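Local coordinates for putative metal-dependent phosphoesterase (Bifidobacterium adolescentis, PDB 3O0F), which is a metal-dependent phosphoesterase of the PHP family that binds adenosine monophosphate beside two iron ions and one zinc ion, at residues 16-21 / 86-91; 57-62 / 68-73; 112-117 / 127-132. All coordinates share one frame; numbering follows the deposited sequence.

Contact 1 (16-21 / 86-91). With FE (Fe (III) ion), chain E; FE (Fe (III) ion), chain D.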
loop_
_atom_site.group_PDB
_atom_site.type_symbol
_atom_site.label_atom_id
_atom_site.label_comp_id
_atom_site.label_asym_id
_atom_site.label_seq_id
_atom_site.Cartn_x
_atom_site.Cartn_y
_atom_site.Cartn_z
ATOM N N ASP A 16 13.493 -0.822 -1.305
ATOM C CA ASP A 16 12.148 -1.004 -1.837
ATOM C C ASP A 16 11.162 -0.666 -0.705
ATOM O O ASP A 16 11.025 -1.444 0.250
ATOM C CB ASP A 16 11.946 -2.444 -2.318
ATOM C CG ASP A 16 10.597 -2.654 -2.999
ATOM O OD1 ASP A 16 9.742 -1.773 -2.924
ATOM O OD2 ASP A 16 10.397 -3.686 -3.659
ATOM N N ILE A 17 10.492 0.486 -0.781
ATOM C CA ILE A 17 9.691 0.922 0.380
ATOM C C ILE A 17 8.183 0.681 0.239
ATOM O O ILE A 17 7.385 1.243 0.976
ATOM C CB ILE A 17 10.005 2.388 0.803
ATOM C CG1 ILE A 17 9.463 3.400 -0.188
ATOM C CG2 ILE A 17 11.495 2.569 1.020
ATOM C CD1 ILE A 17 9.716 4.812 0.246
ATOM N N HIS A 18 7.802 -0.153 -0.727
ATOM C CA HIS A 18 6.398 -0.430 -1.010
ATOM C C HIS A 18 6.153 -1.948 -1.159
ATOM O O HIS A 18 6.095 -2.457 -2.280
ATOM C CB HIS A 18 6.031 0.290 -2.289
ATOM C CG HIS A 18 4.565 0.458 -2.499
ATOM N ND1 HIS A 18 4.044 1.420 -3.353
ATOM C CD2 HIS A 18 3.506 -0.233 -2.003
ATOM C CE1 HIS A 18 2.723 1.327 -3.338
ATOM N NE2 HIS A 18 2.377 0.335 -2.531
ATOM N N CYS A 19 6.021 -2.652 -0.038
ATOM C CA CYS A 19 5.932 -4.125 -0.030
ATOM C C CYS A 19 4.800 -4.558 0.907
ATOM O O CYS A 19 4.680 -4.026 2.016
ATOM C CB CYS A 19 7.240 -4.762 0.420
ATOM S SG CYS A 19 8.690 -4.196 -0.478
ATOM N N HIS A 20 3.954 -5.478 0.420
ATOM C CA HIS A 20 2.807 -6.018 1.146
ATOM C C HIS A 20 3.033 -7.475 1.581
ATOM O O HIS A 20 3.742 -8.219 0.906
ATOM C CB HIS A 20 1.574 -5.935 0.253
ATOM C CG HIS A 20 1.195 -4.538 -0.102
ATOM N ND1 HIS A 20 0.239 -3.837 0.572
ATOM C CD2 HIS A 20 1.668 -3.702 -1.059
ATOM C CE1 HIS A 20 0.136 -2.625 0.062
ATOM N NE2 HIS A 20 1.001 -2.513 -0.918
ATOM N N THR A 21 2.375 -7.874 2.676
ATOM C CA THR A 21 2.537 -9.171 3.275
ATOM C C THR A 21 1.180 -9.784 3.542
ATOM O O THR A 21 0.154 -9.191 3.252
ATOM C CB THR A 21 3.334 -9.074 4.626
ATOM O OG1 THR A 21 2.488 -8.565 5.675
ATOM C CG2 THR A 21 4.634 -8.206 4.441
ATOM N N HIS A 86 -4.108 6.189 -2.794
ATOM C CA HIS A 86 -3.397 5.441 -1.788
ATOM C C HIS A 86 -2.217 6.290 -1.293
ATOM O O HIS A 86 -1.472 6.871 -2.098
ATOM C CB HIS A 86 -2.947 4.107 -2.396
ATOM C CG HIS A 86 -4.073 3.127 -2.586
ATOM N ND1 HIS A 86 -3.870 1.791 -2.844
ATOM C CD2 HIS A 86 -5.418 3.289 -2.507
ATOM C CE1 HIS A 86 -5.035 1.176 -2.946
ATOM N NE2 HIS A 86 -5.992 2.062 -2.741
HETATM N N MSE A 87 -2.099 6.381 0.029
HETATM C CA MSE A 87 -1.085 7.191 0.687
HETATM C C MSE A 87 -0.158 6.255 1.443
HETATM O O MSE A 87 -0.613 5.488 2.275
HETATM C CB MSE A 87 -1.727 8.091 1.718
HETATM C CG MSE A 87 -2.889 8.923 1.148
HETATM SE SE MSE A 87 -2.358 10.627 0.417
HETATM C CE MSE A 87 -0.432 10.510 0.276
ATOM N N LEU A 88 1.135 6.386 1.221
ATOM C CA LEU A 88 2.135 5.648 1.973
ATOM C C LEU A 88 2.541 6.533 3.168
ATOM O O LEU A 88 2.844 7.721 2.983
ATOM C CB LEU A 88 3.339 5.379 1.066
ATOM C CG LEU A 88 3.165 4.418 -0.107
ATOM C CD1 LEU A 88 4.378 4.513 -1.014
ATOM C CD2 LEU A 88 2.952 2.969 0.313
ATOM N N ALA A 89 2.521 5.943 4.362
ATOM C CA ALA A 89 2.797 6.626 5.630
ATOM C C ALA A 89 3.922 5.897 6.300
ATOM O O ALA A 89 3.829 4.698 6.522
ATOM C CB ALA A 89 1.589 6.598 6.528
ATOM N N PHE A 90 5.013 6.593 6.565
ATOM C CA PHE A 90 6.172 5.934 7.157
ATOM C C PHE A 90 6.558 6.592 8.490
ATOM O O PHE A 90 6.433 7.823 8.661
ATOM C CB PHE A 90 7.381 6.042 6.235
ATOM C CG PHE A 90 7.194 5.362 4.912
ATOM C CD1 PHE A 90 7.264 3.975 4.820
ATOM C CD2 PHE A 90 6.938 6.105 3.780
ATOM C CE1 PHE A 90 7.046 3.335 3.585
ATOM C CE2 PHE A 90 6.776 5.486 2.538
ATOM C CZ PHE A 90 6.819 4.103 2.457
ATOM N N GLN A 91 7.097 5.761 9.368
ATOM C CA GLN A 91 7.780 6.216 10.589
ATOM C C GLN A 91 6.939 7.149 11.433
ATOM O O GLN A 91 7.375 8.240 11.815
ATOM C CB GLN A 91 9.144 6.842 10.229
ATOM C CG GLN A 91 10.103 5.816 9.537
ATOM C CD GLN A 91 10.567 4.702 10.470
ATOM O OE1 GLN A 91 10.342 3.519 10.204
ATOM N NE2 GLN A 91 11.238 5.080 11.570
HETATM FE FE FE E . 0.613 -0.992 -2.595
HETATM FE FE FE D . -1.817 1.073 -3.935
HETATM O O HOH W 1 -0.014 0.223 -4.166
#

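Contact 2 (57-62 / 68-73)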
loop_
_atom_site.group_PDB
_atom_site.type_symbol
_atom_site.label_atom_id
_atom_site.label_comp_id
_atom_site.label_asym_id
_atom_site.label_seq_id
_atom_site.Cartn_x
_atom_site.Cartn_y
_atom_site.Cartn_z
ATOM N N ASP A 57 5.858 -5.442 14.379
ATOM C CA ASP A 57 6.684 -6.245 15.309
ATOM C C ASP A 57 7.405 -7.393 14.600
ATOM O O ASP A 57 8.592 -7.557 14.738
ATOM C CB ASP A 57 5.830 -6.821 16.446
ATOM C CG ASP A 57 5.324 -5.741 17.426
ATOM O OD1 ASP A 57 5.756 -4.570 17.335
ATOM O OD2 ASP A 57 4.472 -6.072 18.289
ATOM N N GLU A 58 6.690 -8.168 13.802
ATOM C CA GLU A 58 7.345 -9.219 13.002
ATOM C C GLU A 58 8.436 -8.684 12.062
ATOM O O GLU A 58 9.527 -9.272 11.977
ATOM C CB GLU A 58 6.316 -10.034 12.218
ATOM C CG GLU A 58 5.541 -10.965 13.142
ATOM C CD GLU A 58 4.733 -12.027 12.414
ATOM O OE1 GLU A 58 4.943 -12.254 11.187
ATOM O OE2 GLU A 58 3.879 -12.655 13.091
ATOM N N ALA A 59 8.148 -7.597 11.354
ATOM C CA ALA A 59 9.139 -7.009 10.440
ATOM C C ALA A 59 10.376 -6.541 11.215
ATOM O O ALA A 59 11.502 -6.739 10.793
ATOM C CB ALA A 59 8.514 -5.813 9.635
ATOM N N THR A 60 10.162 -5.887 12.351
ATOM C CA THR A 60 11.295 -5.387 13.147
ATOM C C THR A 60 12.182 -6.545 13.607
ATOM O O THR A 60 13.420 -6.492 13.495
ATOM C CB THR A 60 10.799 -4.538 14.346
ATOM O OG1 THR A 60 10.055 -3.429 13.838
ATOM C CG2 THR A 60 11.985 -4.002 15.181
ATOM N N GLU A 61 11.548 -7.586 14.123
ATOM C CA GLU A 61 12.284 -8.758 14.598
ATOM C C GLU A 61 13.128 -9.366 13.477
ATOM O O GLU A 61 14.294 -9.703 13.667
ATOM C CB GLU A 61 11.328 -9.804 15.179
ATOM C CG GLU A 61 10.629 -9.338 16.478
ATOM C CD GLU A 61 9.496 -10.284 16.915
ATOM O OE1 GLU A 61 9.791 -11.265 17.636
ATOM O OE2 GLU A 61 8.318 -10.053 16.545
ATOM N N ALA A 62 12.513 -9.529 12.315
ATOM C CA ALA A 62 13.187 -10.085 11.139
ATOM C C ALA A 62 14.398 -9.231 10.770
ATOM O O ALA A 62 15.503 -9.735 10.489
ATOM C CB ALA A 62 12.192 -10.200 9.970
ATOM N N LEU A 68 19.005 -6.360 8.092
ATOM C CA LEU A 68 18.659 -5.495 6.990
ATOM C C LEU A 68 17.829 -4.373 7.552
ATOM O O LEU A 68 16.790 -4.633 8.164
ATOM C CB LEU A 68 17.865 -6.230 5.914
ATOM C CG LEU A 68 17.510 -5.392 4.690
ATOM C CD1 LEU A 68 18.711 -5.236 3.776
ATOM C CD2 LEU A 68 16.356 -6.061 3.986
ATOM N N PRO A 69 18.271 -3.144 7.326
ATOM C CA PRO A 69 17.536 -1.941 7.704
ATOM C C PRO A 69 16.104 -1.987 7.197
ATOM O O PRO A 69 15.856 -2.378 6.046
ATOM C CB PRO A 69 18.302 -0.825 6.980
ATOM C CG PRO A 69 19.657 -1.372 6.752
ATOM C CD PRO A 69 19.502 -2.827 6.586
ATOM N N LEU A 70 15.195 -1.482 8.019
ATOM C CA LEU A 70 13.757 -1.538 7.774
ATOM C C LEU A 70 13.086 -0.189 7.986
ATOM O O LEU A 70 13.338 0.472 8.987
ATOM C CB LEU A 70 13.173 -2.514 8.760
ATOM C CG LEU A 70 11.668 -2.689 8.772
ATOM C CD1 LEU A 70 11.294 -3.434 7.497
ATOM C CD2 LEU A 70 11.255 -3.461 9.994
ATOM N N LEU A 71 12.188 0.202 7.081
ATOM C CA LEU A 71 11.278 1.326 7.316
ATOM C C LEU A 71 9.902 0.778 7.676
ATOM O O LEU A 71 9.419 -0.208 7.073
ATOM C CB LEU A 71 11.249 2.217 6.041
ATOM C CG LEU A 71 11.197 3.721 5.933
ATOM C CD1 LEU A 71 12.326 4.369 6.715
ATOM C CD2 LEU A 71 11.229 4.123 4.417
ATOM N N LEU A 72 9.282 1.353 8.698
ATOM C CA LEU A 72 7.969 0.935 9.133
ATOM C C LEU A 72 6.909 1.807 8.458
ATOM O O LEU A 72 6.930 3.027 8.584
ATOM C CB LEU A 72 7.821 0.964 10.659
ATOM C CG LEU A 72 8.669 -0.119 11.390
ATOM C CD1 LEU A 72 8.710 0.055 12.902
ATOM C CD2 LEU A 72 8.238 -1.556 10.992
ATOM N N GLY A 73 6.000 1.170 7.715
ATOM C CA GLY A 73 5.052 1.915 6.917
ATOM C C GLY A 73 3.682 1.283 6.796
ATOM O O GLY A 73 3.424 0.179 7.268
#

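Contact 3 (112-117 / 127-132). With AMP (adenosine monophosphate), chain B.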
loop_
_atom_site.group_PDB
_atom_site.type_symbol
_atom_site.label_atom_id
_atom_site.label_comp_id
_atom_site.label_asym_id
_atom_site.label_seq_id
_atom_site.Cartn_x
_atom_site.Cartn_y
_atom_site.Cartn_z
ATOM N N ARG A 112 -17.045 -5.172 6.235
ATOM C CA ARG A 112 -18.463 -5.079 5.964
ATOM C C ARG A 112 -18.745 -5.120 4.471
ATOM O O ARG A 112 -19.621 -5.845 4.013
ATOM C CB ARG A 112 -18.985 -3.766 6.535
ATOM C CG ARG A 112 -20.474 -3.732 6.699
ATOM C CD ARG A 112 -20.913 -2.477 7.424
ATOM N NE ARG A 112 -21.469 -1.507 6.498
ATOM C CZ ARG A 112 -22.656 -1.647 5.922
ATOM N NH1 ARG A 112 -23.387 -2.720 6.178
ATOM N NH2 ARG A 112 -23.107 -0.722 5.093
ATOM N N ARG A 113 -17.979 -4.322 3.733
ATOM C CA ARG A 113 -18.076 -4.211 2.293
ATOM C C ARG A 113 -17.748 -5.531 1.582
ATOM O O ARG A 113 -18.375 -5.903 0.570
ATOM C CB ARG A 113 -17.041 -3.170 1.859
ATOM C CG ARG A 113 -17.219 -2.495 0.543
ATOM C CD ARG A 113 -16.500 -3.143 -0.644
ATOM N NE ARG A 113 -15.159 -3.629 -0.408
ATOM C CZ ARG A 113 -14.117 -3.470 -1.235
ATOM N NH1 ARG A 113 -14.189 -2.801 -2.383
ATOM N NH2 ARG A 113 -12.961 -3.986 -0.879
ATOM N N THR A 114 -16.705 -6.192 2.074
ATOM C CA THR A 114 -16.147 -7.346 1.390
ATOM C C THR A 114 -17.101 -8.524 1.606
ATOM O O THR A 114 -17.335 -9.301 0.692
ATOM C CB THR A 114 -14.676 -7.593 1.836
ATOM O OG1 THR A 114 -13.874 -6.449 1.470
ATOM C CG2 THR A 114 -14.073 -8.826 1.151
ATOM N N LYS A 115 -17.705 -8.593 2.789
ATOM C CA LYS A 115 -18.763 -9.565 3.064
ATOM C C LYS A 115 -19.946 -9.360 2.115
ATOM O O LYS A 115 -20.460 -10.308 1.559
ATOM C CB LYS A 115 -19.274 -9.439 4.496
ATOM C CG LYS A 115 -18.408 -10.058 5.553
ATOM C CD LYS A 115 -19.049 -9.887 6.950
ATOM C CE LYS A 115 -18.401 -10.796 7.998
ATOM N NZ LYS A 115 -18.558 -10.251 9.381
ATOM N N ARG A 116 -20.372 -8.114 1.919
ATOM C CA ARG A 116 -21.564 -7.859 1.087
ATOM C C ARG A 116 -21.263 -8.215 -0.357
ATOM O O ARG A 116 -22.108 -8.760 -1.033
ATOM C CB ARG A 116 -22.070 -6.414 1.215
ATOM C CG ARG A 116 -22.995 -6.193 2.441
ATOM C CD ARG A 116 -23.511 -4.749 2.577
ATOM N NE ARG A 116 -22.433 -3.818 2.941
ATOM C CZ ARG A 116 -22.188 -2.634 2.361
ATOM N NH1 ARG A 116 -22.975 -2.177 1.377
ATOM N NH2 ARG A 116 -21.148 -1.889 2.781
HETATM N N MSE A 117 -20.034 -7.958 -0.798
HETATM C CA MSE A 117 -19.584 -8.405 -2.117
HETATM C C MSE A 117 -19.606 -9.900 -2.280
HETATM O O MSE A 117 -20.001 -10.375 -3.328
HETATM C CB MSE A 117 -18.178 -7.914 -2.409
HETATM C CG MSE A 117 -18.159 -6.494 -2.854
HETATM SE SE MSE A 117 -16.446 -5.984 -3.593
HETATM C CE MSE A 117 -16.203 -7.304 -5.054
ATOM N N ILE A 127 -18.443 -19.719 -4.219
ATOM C CA ILE A 127 -17.631 -19.121 -3.153
ATOM C C ILE A 127 -18.531 -18.892 -1.951
ATOM O O ILE A 127 -19.722 -18.602 -2.108
ATOM C CB ILE A 127 -17.034 -17.772 -3.578
ATOM C CG1 ILE A 127 -15.759 -17.993 -4.389
ATOM C CG2 ILE A 127 -16.698 -16.897 -2.354
ATOM C CD1 ILE A 127 -14.646 -18.604 -3.605
ATOM N N THR A 128 -17.968 -19.038 -0.754
ATOM C CA THR A 128 -18.681 -18.743 0.491
ATOM C C THR A 128 -17.804 -17.800 1.277
ATOM O O THR A 128 -16.618 -17.632 0.974
ATOM C CB THR A 128 -18.934 -20.037 1.311
ATOM O OG1 THR A 128 -17.679 -20.626 1.696
ATOM C CG2 THR A 128 -19.756 -21.093 0.475
ATOM N N TRP A 129 -18.367 -17.187 2.301
ATOM C CA TRP A 129 -17.577 -16.355 3.179
ATOM C C TRP A 129 -16.403 -17.153 3.725
ATOM O O TRP A 129 -15.284 -16.647 3.756
ATOM C CB TRP A 129 -18.434 -15.736 4.287
ATOM C CG TRP A 129 -17.669 -14.774 5.148
ATOM C CD1 TRP A 129 -17.503 -14.835 6.506
ATOM C CD2 TRP A 129 -16.924 -13.631 4.704
ATOM N NE1 TRP A 129 -16.714 -13.794 6.933
ATOM C CE2 TRP A 129 -16.351 -13.035 5.852
ATOM C CE3 TRP A 129 -16.705 -13.040 3.452
ATOM C CZ2 TRP A 129 -15.566 -11.882 5.787
ATOM C CZ3 TRP A 129 -15.926 -11.880 3.391
ATOM C CH2 TRP A 129 -15.373 -11.318 4.555
ATOM N N ASP A 130 -16.621 -18.418 4.099
ATOM C CA ASP A 130 -15.519 -19.252 4.594
ATOM C C ASP A 130 -14.392 -19.518 3.602
ATOM O O ASP A 130 -13.246 -19.734 4.008
ATOM C CB ASP A 130 -16.014 -20.611 5.092
ATOM C CG ASP A 130 -16.754 -20.522 6.420
ATOM O OD1 ASP A 130 -16.733 -19.450 7.055
ATOM O OD2 ASP A 130 -17.356 -21.548 6.823
ATOM N N ASP A 131 -14.693 -19.584 2.316
ATOM C CA ASP A 131 -13.621 -19.760 1.343
ATOM C C ASP A 131 -12.741 -18.502 1.355
ATOM O O ASP A 131 -11.511 -18.576 1.262
ATOM C CB ASP A 131 -14.189 -20.018 -0.059
ATOM C CG ASP A 131 -15.105 -21.243 -0.107
ATOM O OD1 ASP A 131 -14.930 -22.175 0.729
ATOM O OD2 ASP A 131 -16.007 -21.271 -0.982
ATOM N N VAL A 132 -13.371 -17.346 1.525
ATOM C CA VAL A 132 -12.602 -16.077 1.590
ATOM C C VAL A 132 -11.802 -16.019 2.876
ATOM O O VAL A 132 -10.605 -15.690 2.867
ATOM C CB VAL A 132 -13.491 -14.835 1.460
ATOM C CG1 VAL A 132 -12.636 -13.553 1.548
ATOM C CG2 VAL A 132 -14.276 -14.888 0.146
HETATM P P AMP B . -9.862 -3.106 -2.489
HETATM O O1P AMP B . -9.086 -2.047 -1.795
HETATM O O2P AMP B . -10.401 -4.082 -1.475
HETATM O O3P AMP B . -10.907 -2.593 -3.481
HETATM O "O5'" AMP B . -8.803 -3.942 -3.359
HETATM C "C5'" AMP B . -8.166 -3.341 -4.460
HETATM C "C4'" AMP B . -6.700 -3.615 -4.313
HETATM O "O4'" AMP B . -6.345 -4.970 -4.702
HETATM C "C3'" AMP B . -5.884 -2.660 -5.178
HETATM O "O3'" AMP B . -5.250 -1.710 -4.332
HETATM C "C2'" AMP B . -4.864 -3.646 -5.722
HETATM O "O2'" AMP B . -3.773 -3.290 -6.571
HETATM C "C1'" AMP B . -4.935 -4.935 -4.917
HETATM N N9 AMP B . -4.410 -6.105 -5.646
HETATM C C8 AMP B . -3.675 -7.072 -5.094
HETATM N N7 AMP B . -3.358 -8.004 -6.018
HETATM C C5 AMP B . -3.900 -7.630 -7.188
HETATM C C6 AMP B . -3.942 -8.160 -8.562
HETATM N N6 AMP B . -3.310 -9.330 -8.900
HETATM N N1 AMP B . -4.647 -7.450 -9.466
HETATM C C2 AMP B . -5.287 -6.302 -9.182
HETATM N N3 AMP B . -5.281 -5.762 -7.955
HETATM C C4 AMP B . -4.606 -6.367 -6.940
#

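Contact 1 (16-21 / 86-91)
One face of the H18 imidazole is taken by L88, whose methyl CD2 stands over the middle of the ring, 3.9 Å from its centroid and only 6° off the normal: a CH-pi contact. The second methyl of the leucine, CD1, lies off to one flank, 3.9 Å from H18 ND1. Around its edge the imidazole is held at two points, NE2 binding an iron(III) ion at 2.2 Å and ND1 hydrogen-bonded to E231, so metal and carboxylate together fix its rotation while L88 covers one face. With CG anti to the backbone N (chi1 -162°), the ring leans forward along the chain direction, and NE2 reaches the iron.

The F90 ring, in contrast, offers an edge: the carbonyl oxygen of I17 lies close to its plane, 3.3 Å from F90 CZ. This oxygen is buried without a hydrogen-bond partner in the model, and the ring's C-H rim is what it meets here. On the side-chain part of the same isoleucine, I17 CD1 packs 3.7 Å from F90 CZ, the two side chains crossing at about a right angle. I284 of helix 278-287 touches both.

Beyond the apolar layer the segments meet again through metal. H20 NE2 joins H18 on the first iron, H86 ND1 binds the second at 2.4 Å, and a single water bridges the two ions, 2.1 Å from the first. E75 also binds both irons; D261 completes the protein ligands of one and H203 those of the other. The HxH pair H18/H20, at and just beyond the end of strand 15-19, is characteristic of the metal centre of PHP-family enzymes; here H86 from strand 83-90 adds a ligand to the second iron.

Contact 2 (57-62 / 68-73)
Apolar packing carries this contact, and L70 leads it: its CD2 methyl sits 3.6 Å from A59 CB, in the angle between that methyl and the helix backbone. L72 is a lesser partner of the same alanine, with L72 CD2 4.5 Å from A59 CB. Having CG anti to the backbone N (chi1 176°), L70 reaches straight across to the helix.

The same L70 CD2 methyl also leans on polar backbone, lying 3.4 Å from A59 O and 3.6 Å from T60 N. These are van der Waals contacts; no hydrogen bond links the two segments. Helix 57-62 and strand 70-73 run antiparallel, their axes 176° apart in direction and 9.1 Å at closest approach. They belong to the beta-alpha-beta unit of strand 44-47, helix 56-66 and strand 70-80, in which the helix connects two adjacent parallel strands and packs over one side of the sheet. A59 accordingly touches I47 as well, and L70 touches V45.

At T60 a hydroxyl meets methyls. T60 OG1 stands 3.9 Å from L72 CD1 and as far from CD2, facing the fork of the leucine, and the side chains cross at about a right angle. Its polar need is met within the helix, where OG1 bonds to the carbonyl oxygen of W56; chi1 of -60°, with OG1 beside the backbone N, turns the hydroxyl back toward that preceding turn.

Contact 3 (112-117 / 127-132)
With W129 CG anti to the backbone N (chi1 -175°), the indole is thrown out from the first turn of its helix toward K115, whose chain runs extended beyond CG and lies along the ring. The two side chains cross obliquely. K115 CG makes the main touch, over a face of the indole and 3.4 Å from the centroid of its six-membered ring, 15° off the normal, in a CH-pi contact. Farther along, K115 CE passes 3.6 Å from W129 NE1, so it is the aliphatic part of the lysine that rests on the aromatic surface. T114 adds a looser touch, its CG2 methyl 4.2 Å from W129 CZ3, while its hydroxyl is bonded to the carbonyl oxygen of R110.

The contact joins the long helix 97-124 to the short helix 129-133 that follows it after a brief turn. A capping box opens the second helix: T128, at the N-cap, accepts from D131 N through its OG1 at 3.2 Å, and T128 N gives back to D131 OD2 at 3.0 Å, approaching from above the carboxylate plane. L111 and V118, on the long helix, also pack against the indole.

R113, beside T114 in the chain, faces the nucleotide instead. Its chain bends at chi2 and chi3 to bring the guanidinium edge to the phosphate of AMP, where NH2 bonds to O2P at 2.6 Å and NH1 reaches O3P only weakly. NH1 is also tied to the carbonyl oxygen of I178, the selenium of M117 lies over one guanidinium face, and R110 and R146 bind the same AMP.

From the N terminus, the chain lays down strand 15-19, passes through the beta-alpha-beta unit and returns along strand 83-90, where contact 1 closes its large loop. Contact 2 is nested inside that loop, closing a short turn between helix 56-66 and strand 70-80. The two also touch: Q91 OE1 lies 2.8 Å from L72 N, probably a hydrogen bond, and I17 packs on L71. Contact 3 opens only afterwards, in series, on helix 97-124, which follows strand 83-90. Contact 1 ties outer strand 15-19 to strand 83-90 across 44-47 and 70-80, contact 2 helix 56-66 to strand 70-80, and contact 3 helix 97-124 to helix 129-133 near the AMP phosphate.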